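Local coordinates for envelopment polyprotein (Bovine Schmallenberg virus BH80/Germany/2011, PDB 7A56) that probably fuses the viral envelope with a host cell membrane during entry, as a class II fusion glycoprotein captured here as its postfusion trimer, at residues N25-L30 / S98-I103; A35-M40 / L221-I226; N72-S77 / K339-D344. All blocks are in the same frame, centred on the assembly; numbering follows the deposited sequence.

In the fold
All three contacts lie at one end of the elongated chain, where helix 23-40 packs against strands. Contacts 1 and 2 share that helix at successive levels, their centres about 15 Å apart and their nearest atoms about 5 Å apart. Contact 3 joins two strands of a five-stranded antiparallel sheet that also includes Ile226 of contact 2; a probable hydrogen bond runs from Met341 N to Arg225 O (2.9 Å). Contact 1 meets contact 3 through Ile102 CD1 and Leu342 CD1, 3.9 Å apart. Contact 3 lies about 14 Å from contact 1 and 13 Å from contact 2, centre to centre. It reaches the second subunit through a hydrogen bond from Lys339, contact 2 through packing of Ile222 on Lys57 of that subunit.

Contact 1. Residues N25-L30 / S98-I103; sequences NYIAAL and SLFSII
Ile27 of the helix and Leu99 of the strand have the nearest CA atoms of this contact, at 6.3 Å, while the short segment axes come to 8.7 Å with their directions 27° apart. The interaction across it is largely apolar packing. Ile27 divides its branches between two residues: CG1 lies 3.8 Å from Leu99 CD2, and CG2 rests 3.6 Å from Phe100 CD1. With chi1 at -62°, CG2 stands opposite the backbone N and CG1 opposite the carbonyl carbon, which sends the two branches to different partners. Leu99 CD2 also meets the Tyr26 ring at its edge, near the ring plane, 3.8 Å from Tyr26 CD2. Leu30 applies its CB to Phe100 CE1 at 3.8 Å, and its CD1 lies at the edge of the Phe100 ring, in plane, while the same methyl sits over the centre of one face of the Tyr26 ring. Leu30 thus separates the two aromatics. The closest approach sets a methyl against a carbonyl oxygen, Ile27 CD1 to Leu99 O at 3.4 Å.

Phe345 adds a further apolar wall beside Tyr26, Leu30 and Leu99. The backbone explains why consecutive strand residues both turn to the helix: Leu99 and Phe100 opposite Ile91 of strand 86-92 form a classic beta bulge near the start of strand 98-134, and helix 23-40 docks against these side chains of the strand.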
loop_
_atom_site.group_PDB
_atom_site.type_symbol
_atom_site.label_atom_id
_atom_site.label_comp_id
_atom_site.label_asym_id
_atom_site.label_seq_id
_atom_site.Cartn_x
_atom_site.Cartn_y
_atom_site.Cartn_z
ATOM N N ASN A 25 46.773 10.283 25.505
ATOM C CA ASN A 25 46.147 9.477 26.548
ATOM C C ASN A 25 44.799 10.049 26.960
ATOM O O ASN A 25 43.934 9.302 27.419
ATOM C CB ASN A 25 47.072 9.330 27.777
ATOM C CG ASN A 25 47.926 8.045 27.731
ATOM O OD1 ASN A 25 47.508 6.923 28.150
ATOM N ND2 ASN A 25 49.141 8.206 27.220
ATOM N N TYR A 26 44.594 11.357 26.807
ATOM C CA TYR A 26 43.271 11.922 27.053
ATOM C C TYR A 26 42.234 11.355 26.068
ATOM O O TYR A 26 41.151 10.896 26.467
ATOM C CB TYR A 26 43.377 13.442 26.981
ATOM C CG TYR A 26 42.150 14.192 27.437
ATOM C CD1 TYR A 26 41.559 13.925 28.667
ATOM C CD2 TYR A 26 41.594 15.187 26.646
ATOM C CE1 TYR A 26 40.439 14.623 29.087
ATOM C CE2 TYR A 26 40.463 15.901 27.065
ATOM C CZ TYR A 26 39.900 15.612 28.282
ATOM O OH TYR A 26 38.812 16.309 28.694
ATOM N N ILE A 27 42.566 11.338 24.776
ATOM C CA ILE A 27 41.655 10.764 23.801
ATOM C C ILE A 27 41.477 9.274 24.038
ATOM O O ILE A 27 40.368 8.750 23.906
ATOM C CB ILE A 27 42.164 11.056 22.387
ATOM C CG1 ILE A 27 42.196 12.562 22.164
ATOM C CG2 ILE A 27 41.296 10.342 21.337
ATOM C CD1 ILE A 27 43.110 12.915 21.026
ATOM N N ALA A 28 42.561 8.553 24.357
ATOM C CA ALA A 28 42.410 7.117 24.608
ATOM C C ALA A 28 41.466 6.875 25.769
ATOM O O ALA A 28 40.625 5.976 25.721
ATOM C CB ALA A 28 43.759 6.453 24.909
ATOM N N ALA A 29 41.587 7.691 26.818
ATOM C CA ALA A 29 40.699 7.558 27.967
ATOM C C ALA A 29 39.243 7.802 27.586
ATOM O O ALA A 29 38.348 7.080 28.032
ATOM C CB ALA A 29 41.114 8.519 29.061
ATOM N N LEU A 30 38.987 8.857 26.816
ATOM C CA LEU A 30 37.608 9.170 26.481
ATOM C C LEU A 30 37.007 8.076 25.598
ATOM O O LEU A 30 35.870 7.628 25.820
ATOM C CB LEU A 30 37.520 10.535 25.797
ATOM C CG LEU A 30 37.967 11.714 26.644
ATOM C CD1 LEU A 30 38.248 12.894 25.747
ATOM C CD2 LEU A 30 36.891 12.066 27.655
ATOM N N SER A 98 40.592 19.909 18.183
ATOM C CA SER A 98 39.816 18.699 17.907
ATOM C C SER A 98 40.466 17.473 18.540
ATOM O O SER A 98 41.686 17.336 18.555
ATOM C CB SER A 98 39.680 18.492 16.392
ATOM O OG SER A 98 38.697 19.365 15.846
ATOM N N LEU A 99 39.642 16.567 19.053
ATOM C CA LEU A 99 40.122 15.388 19.760
ATOM C C LEU A 99 39.831 14.126 18.962
ATOM O O LEU A 99 40.761 13.405 18.580
ATOM C CB LEU A 99 39.470 15.296 21.147
ATOM C CG LEU A 99 39.763 16.386 22.193
ATOM C CD1 LEU A 99 38.602 16.499 23.142
ATOM C CD2 LEU A 99 41.026 16.052 22.975
ATOM N N PHE A 100 38.560 13.837 18.690
ATOM C CA PHE A 100 38.283 12.643 17.888
ATOM C C PHE A 100 36.881 12.766 17.334
ATOM O O PHE A 100 36.182 13.742 17.598
ATOM C CB PHE A 100 38.465 11.330 18.678
ATOM C CG PHE A 100 37.556 11.200 19.883
ATOM C CD1 PHE A 100 37.954 11.714 21.106
ATOM C CD2 PHE A 100 36.344 10.526 19.792
ATOM C CE1 PHE A 100 37.158 11.618 22.213
ATOM C CE2 PHE A 100 35.496 10.434 20.908
ATOM C CZ PHE A 100 35.927 10.972 22.134
ATOM N N SER A 101 36.450 11.735 16.597
ATOM C CA SER A 101 35.150 11.759 15.950
ATOM C C SER A 101 34.311 10.555 16.386
ATOM O O SER A 101 34.845 9.482 16.711
ATOM C CB SER A 101 35.300 11.776 14.436
ATOM O OG SER A 101 35.645 10.481 14.003
ATOM N N ILE A 102 33.004 10.793 16.480
ATOM C CA ILE A 102 31.988 9.763 16.680
ATOM C C ILE A 102 31.114 9.797 15.443
ATOM O O ILE A 102 30.611 10.865 15.071
ATOM C CB ILE A 102 31.155 10.028 17.946
ATOM C CG1 ILE A 102 32.047 9.991 19.211
ATOM C CG2 ILE A 102 30.019 9.054 18.085
ATOM C CD1 ILE A 102 31.297 10.318 20.513
ATOM N N ILE A 103 30.902 8.637 14.833
ATOM C CA ILE A 103 30.059 8.506 13.643
ATOM C C ILE A 103 28.807 7.740 14.047
ATOM O O ILE A 103 28.899 6.720 14.743
ATOM C CB ILE A 103 30.847 7.809 12.522
ATOM C CG1 ILE A 103 31.941 8.768 11.992
ATOM C CG2 ILE A 103 29.949 7.305 11.348
ATOM C CD1 ILE A 103 33.036 8.009 11.191
#

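Contact 2. Residues A35-M40 / L221-I226; sequences ANDLTM and LISDRI
Asp37 holds its CG opposite the backbone N (chi1 -168°), extending the carboxylate from the helix to the turn 223-225, where the Arg225 chain runs extended from CG to NE and the twist at chi4 then brings NH1 to Asp37 OD2, which lies at the guanidinium edge. Three hydrogen bonds result. Asp37 OD1 takes the backbone N-H of Asp224, N to OD1 3.0 Å, and Asp37 OD2 takes the backbone N-H of Arg225, N to OD2 2.9 Å; both oxygens use their syn lone pairs, so the carboxylate straddles two successive amides. The first bond is fairly straight (164°), the second more bent.

The third bond is a salt bridge from Arg225 NH1 to Asp37 OD2, 2.9 Å long. It comes from above the carboxylate plane, whereas OD2 lies nearly in the guanidinium plane, and the two planes stand 79° apart. One oxygen therefore accepts a main-chain and a side-chain donor of a single residue, which restricts rotation of the buried carboxylate. The pairing probably stabilises its negative charge and offsets the proximity of Asp224, whose OD2 lies 3.7 Å from Asp37 OD1.

Beside the carboxylate, Leu38 CD2 lies 3.7 Å from Ser223 OG; its apolar partner is Ile226 CD1, 4.3 Å from Leu38 CD2. Ser223 OG itself is occupied within the turn, donating to Ile226 O at 2.7 Å in the carbonyl plane, on a lone pair; Ser223 N donates to that same oxygen.

Phe211 and Phe43 touch Leu38, and Ile204 backs both Leu38 and Ile226. The arrangement is a beta-hairpin turn, 223-226, between the antiparallel strands 221-222 and 226-231, with Asp37, near the C-terminal end of helix 23-40, accepting the two successive amides at its corner.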
loop_
_atom_site.group_PDB
_atom_site.type_symbol
_atom_site.label_atom_id
_atom_site.label_comp_id
_atom_site.label_asym_id
_atom_site.label_seq_id
_atom_site.Cartn_x
_atom_site.Cartn_y
_atom_site.Cartn_z
ATOM N N ALA A 35 33.486 3.310 24.938
ATOM C CA ALA A 35 33.373 1.903 24.571
ATOM C C ALA A 35 32.837 1.102 25.735
ATOM O O ALA A 35 31.978 0.226 25.558
ATOM C CB ALA A 35 34.733 1.324 24.131
ATOM N N ASN A 36 33.331 1.397 26.946
ATOM C CA ASN A 36 32.904 0.605 28.085
ATOM C C ASN A 36 31.435 0.846 28.402
ATOM O O ASN A 36 30.706 -0.085 28.764
ATOM C CB ASN A 36 33.795 0.941 29.279
ATOM C CG ASN A 36 33.255 0.403 30.561
ATOM O OD1 ASN A 36 33.249 -0.805 30.776
ATOM N ND2 ASN A 36 32.762 1.293 31.425
ATOM N N ASP A 37 30.997 2.101 28.304
ATOM C CA ASP A 37 29.592 2.475 28.506
ATOM C C ASP A 37 28.688 1.737 27.528
ATOM O O ASP A 37 27.653 1.146 27.897
ATOM C CB ASP A 37 29.513 3.996 28.299
ATOM C CG ASP A 37 28.208 4.636 28.742
ATOM O OD1 ASP A 37 27.269 3.953 29.211
ATOM O OD2 ASP A 37 28.112 5.877 28.579
ATOM N N LEU A 38 29.068 1.770 26.258
ATOM C CA LEU A 38 28.249 1.122 25.220
ATOM C C LEU A 38 28.193 -0.380 25.429
ATOM O O LEU A 38 27.117 -0.996 25.394
ATOM C CB LEU A 38 28.815 1.482 23.851
ATOM C CG LEU A 38 28.650 2.965 23.421
ATOM C CD1 LEU A 38 29.245 3.166 22.044
ATOM C CD2 LEU A 38 27.190 3.404 23.345
ATOM N N THR A 39 29.343 -0.986 25.684
ATOM C CA THR A 39 29.381 -2.434 25.888
ATOM C C THR A 39 28.574 -2.846 27.110
ATOM O O THR A 39 27.948 -3.902 27.119
ATOM C CB THR A 39 30.837 -2.885 26.060
ATOM O OG1 THR A 39 31.567 -2.577 24.865
ATOM C CG2 THR A 39 30.902 -4.371 26.337
ATOM N N MET A 40 28.645 -2.063 28.188
ATOM C CA MET A 40 27.889 -2.372 29.397
ATOM C C MET A 40 26.407 -2.207 29.189
ATOM O O MET A 40 25.613 -2.814 29.915
ATOM C CB MET A 40 28.358 -1.456 30.570
ATOM C CG MET A 40 29.721 -1.788 31.169
ATOM S SD MET A 40 29.762 -3.195 32.326
ATOM C CE MET A 40 30.086 -4.567 31.208
ATOM N N LEU A 221 17.768 3.036 22.447
ATOM C CA LEU A 221 19.057 2.530 22.901
ATOM C C LEU A 221 19.625 3.512 23.919
ATOM O O LEU A 221 19.808 4.704 23.617
ATOM C CB LEU A 221 20.010 2.327 21.716
ATOM C CG LEU A 221 19.457 1.411 20.542
ATOM C CD1 LEU A 221 20.555 1.379 19.474
ATOM C CD2 LEU A 221 19.148 0.034 20.999
ATOM N N ILE A 222 19.835 3.046 25.135
ATOM C CA ILE A 222 20.201 3.953 26.238
ATOM C C ILE A 222 21.544 3.533 26.796
ATOM O O ILE A 222 21.686 2.400 27.265
ATOM C CB ILE A 222 19.156 3.950 27.375
ATOM C CG1 ILE A 222 17.763 4.354 26.878
ATOM C CG2 ILE A 222 19.613 4.836 28.590
ATOM C CD1 ILE A 222 17.669 5.751 26.220
ATOM N N SER A 223 22.509 4.462 26.811
ATOM C CA SER A 223 23.712 4.346 27.614
ATOM C C SER A 223 23.836 5.651 28.393
ATOM O O SER A 223 23.002 6.562 28.232
ATOM C CB SER A 223 24.958 4.085 26.746
ATOM O OG SER A 223 25.235 5.205 25.894
ATOM N N ASP A 224 24.885 5.768 29.211
ATOM C CA ASP A 224 25.032 6.986 30.009
ATOM C C ASP A 224 25.351 8.186 29.131
ATOM O O ASP A 224 24.769 9.259 29.301
ATOM C CB ASP A 224 26.116 6.800 31.076
ATOM C CG ASP A 224 25.730 5.755 32.095
ATOM O OD1 ASP A 224 24.516 5.584 32.334
ATOM O OD2 ASP A 224 26.613 5.089 32.626
ATOM N N ARG A 225 26.262 8.020 28.173
ATOM C CA ARG A 225 26.698 9.133 27.329
ATOM C C ARG A 225 25.899 9.295 26.040
ATOM O O ARG A 225 25.791 10.428 25.512
ATOM C CB ARG A 225 28.172 8.927 26.968
ATOM C CG ARG A 225 29.098 9.034 28.193
ATOM C CD ARG A 225 30.425 8.346 27.909
ATOM N NE ARG A 225 31.299 8.508 29.055
ATOM C CZ ARG A 225 31.229 7.764 30.156
ATOM N NH1 ARG A 225 30.352 6.779 30.235
ATOM N NH2 ARG A 225 32.061 8.010 31.186
ATOM N N ILE A 226 25.367 8.206 25.483
ATOM C CA ILE A 226 24.756 8.273 24.153
ATOM C C ILE A 226 23.397 7.598 24.157
ATOM O O ILE A 226 23.243 6.466 24.641
ATOM C CB ILE A 226 25.655 7.650 23.069
ATOM C CG1 ILE A 226 27.057 8.319 23.065
ATOM C CG2 ILE A 226 24.911 7.688 21.679
ATOM C CD1 ILE A 226 28.046 7.506 22.206
#

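Contact 3. Residues N72-S77 / K339-D344; sequences NSYIES and KIMLGD
Segments 72-77 and 339-344, on strands 70-80 and 335-343, run antiparallel, their short axes 4.8 Å apart at closest and their directions 162° apart. Ile75 and Ile340 form the regular hydrogen-bonded pair, with Ile75 N to Ile340 O and Ile340 N to Ile75 O both at 2.9 Å. Glu76 and Lys339 follow as a non-hydrogen-bonded pair. Toward Gly343 the ladder becomes less regular, although Ser73 N still donates to Gly343 O at 2.9 Å, from above the carbonyl plane. Gly343, without a side chain, adopts a positive phi here.

On the face carrying Tyr74, Lys339 and Met341, the extended Lys339 chain crosses over one face of the tyrosine ring. Its CE stands 3.5 Å from Tyr74 CG, making a CH-pi contact, and Lys339 NZ is 4.4 Å from the ring centroid, 19° off the normal: a cation-pi pair. A chi1 of 66° turns that face of Tyr74 to Lys339, setting CG between the backbone N and the carbonyl carbon. Met341 CE lies at the ring edge, and Met341 CG packs 3.3 Å from Asn72 OD1. On the other face, Ile75 CG2 lies alongside Ile340 CB, 4.1 Å away.

Lys339 NZ also hydrogen-bonds to Thr60 O of the second subunit, whose Leu61 packs on Tyr74, so this face meets the trimer interface. Ile75 and Ile340 instead cover Ile89 of strand 86-92. Within the sheet, strand 61-67 flanks 70-80 and strand 226-231 flanks 335-343, so both strands are interior to the five-stranded sheet.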
loop_
_atom_site.group_PDB
_atom_site.type_symbol
_atom_site.label_atom_id
_atom_site.label_comp_id
_atom_site.label_asym_id
_atom_site.label_seq_id
_atom_site.Cartn_x
_atom_site.Cartn_y
_atom_site.Cartn_z
ATOM N N ASN A 72 28.688 20.213 31.671
ATOM C CA ASN A 72 28.444 18.933 31.015
ATOM C C ASN A 72 27.593 19.245 29.796
ATOM O O ASN A 72 26.455 19.702 29.941
ATOM C CB ASN A 72 27.731 17.972 31.953
ATOM C CG ASN A 72 28.066 16.544 31.673
ATOM O OD1 ASN A 72 28.333 16.168 30.532
ATOM N ND2 ASN A 72 28.093 15.736 32.722
ATOM N N SER A 73 28.152 19.082 28.609
ATOM C CA SER A 73 27.477 19.632 27.446
ATOM C C SER A 73 27.085 18.483 26.544
ATOM O O SER A 73 27.664 17.365 26.612
ATOM C CB SER A 73 28.326 20.614 26.664
ATOM O OG SER A 73 29.491 19.955 26.295
ATOM N N TYR A 74 26.123 18.786 25.675
ATOM C CA TYR A 74 25.654 17.753 24.730
ATOM C C TYR A 74 25.462 18.321 23.332
ATOM O O TYR A 74 25.391 19.546 23.098
ATOM C CB TYR A 74 24.349 17.114 25.189
ATOM C CG TYR A 74 23.175 18.036 25.204
ATOM C CD1 TYR A 74 22.481 18.354 24.031
ATOM C CD2 TYR A 74 22.729 18.572 26.408
ATOM C CE1 TYR A 74 21.411 19.214 24.052
ATOM C CE2 TYR A 74 21.647 19.406 26.456
ATOM C CZ TYR A 74 20.982 19.729 25.294
ATOM O OH TYR A 74 19.900 20.580 25.412
ATOM N N ILE A 75 25.292 17.368 22.397
ATOM C CA ILE A 75 24.863 17.666 21.050
ATOM C C ILE A 75 23.781 16.653 20.693
ATOM O O ILE A 75 23.832 15.480 21.098
ATOM C CB ILE A 75 26.033 17.632 20.038
ATOM C CG1 ILE A 75 25.546 18.084 18.648
ATOM C CG2 ILE A 75 26.717 16.260 19.999
ATOM C CD1 ILE A 75 26.658 18.511 17.732
ATOM N N GLU A 76 22.754 17.139 20.045
ATOM C CA GLU A 76 21.657 16.289 19.603
ATOM C C GLU A 76 21.450 16.494 18.111
ATOM O O GLU A 76 21.571 17.613 17.621
ATOM C CB GLU A 76 20.395 16.647 20.384
ATOM C CG GLU A 76 19.232 15.690 20.151
ATOM C CD GLU A 76 18.276 16.190 19.062
ATOM O OE1 GLU A 76 17.135 15.694 19.048
ATOM O OE2 GLU A 76 18.637 17.100 18.246
ATOM N N SER A 77 21.093 15.423 17.380
ATOM C CA SER A 77 20.765 15.595 15.967
ATOM C C SER A 77 19.970 14.356 15.548
ATOM O O SER A 77 19.495 13.578 16.392
ATOM C CB SER A 77 22.026 15.813 15.123
ATOM O OG SER A 77 21.714 16.275 13.815
ATOM N N LYS A 339 21.643 11.588 20.835
ATOM C CA LYS A 339 22.183 12.598 21.739
ATOM C C LYS A 339 23.460 12.062 22.359
ATOM O O LYS A 339 23.511 10.914 22.833
ATOM C CB LYS A 339 21.126 12.967 22.806
ATOM C CG LYS A 339 21.585 14.132 23.809
ATOM C CD LYS A 339 20.650 14.157 24.998
ATOM C CE LYS A 339 21.085 15.331 26.038
ATOM N NZ LYS A 339 20.068 15.403 27.139
ATOM N N ILE A 340 24.498 12.914 22.357
ATOM C CA ILE A 340 25.834 12.573 22.849
ATOM C C ILE A 340 26.218 13.619 23.901
ATOM O O ILE A 340 26.076 14.823 23.651
ATOM C CB ILE A 340 26.871 12.578 21.706
ATOM C CG1 ILE A 340 26.556 11.491 20.651
ATOM C CG2 ILE A 340 28.320 12.455 22.261
ATOM C CD1 ILE A 340 27.124 11.910 19.268
ATOM N N MET A 341 26.583 13.144 25.096
ATOM C CA MET A 341 26.945 13.987 26.261
ATOM C C MET A 341 28.168 13.376 26.926
ATOM O O MET A 341 28.034 12.430 27.718
ATOM C CB MET A 341 25.766 14.044 27.225
ATOM C CG MET A 341 25.980 14.982 28.485
ATOM S SD MET A 341 24.320 15.443 29.049
ATOM C CE MET A 341 24.644 17.090 29.705
ATOM N N LEU A 342 29.358 13.929 26.631
ATOM C CA LEU A 342 30.608 13.346 27.105
ATOM C C LEU A 342 31.199 14.089 28.309
ATOM O O LEU A 342 32.147 13.592 28.929
ATOM C CB LEU A 342 31.637 13.317 25.966
ATOM C CG LEU A 342 31.145 12.646 24.684
ATOM C CD1 LEU A 342 32.233 12.514 23.580
ATOM C CD2 LEU A 342 30.623 11.268 25.013
ATOM N N GLY A 343 30.696 15.253 28.635
ATOM C CA GLY A 343 31.424 16.089 29.606
ATOM C C GLY A 343 31.601 17.481 29.043
ATOM O O GLY A 343 30.748 17.928 28.279
ATOM N N ASP A 344 32.700 18.173 29.367
ATOM C CA ASP A 344 32.877 19.575 28.991
ATOM C C ASP A 344 33.581 19.687 27.646
ATOM O O ASP A 344 34.804 19.862 27.550
ATOM C CB ASP A 344 33.649 20.296 30.108
ATOM C CG ASP A 344 33.888 21.779 29.825
ATOM O OD1 ASP A 344 33.125 22.430 29.070
ATOM O OD2 ASP A 344 34.850 22.315 30.418
#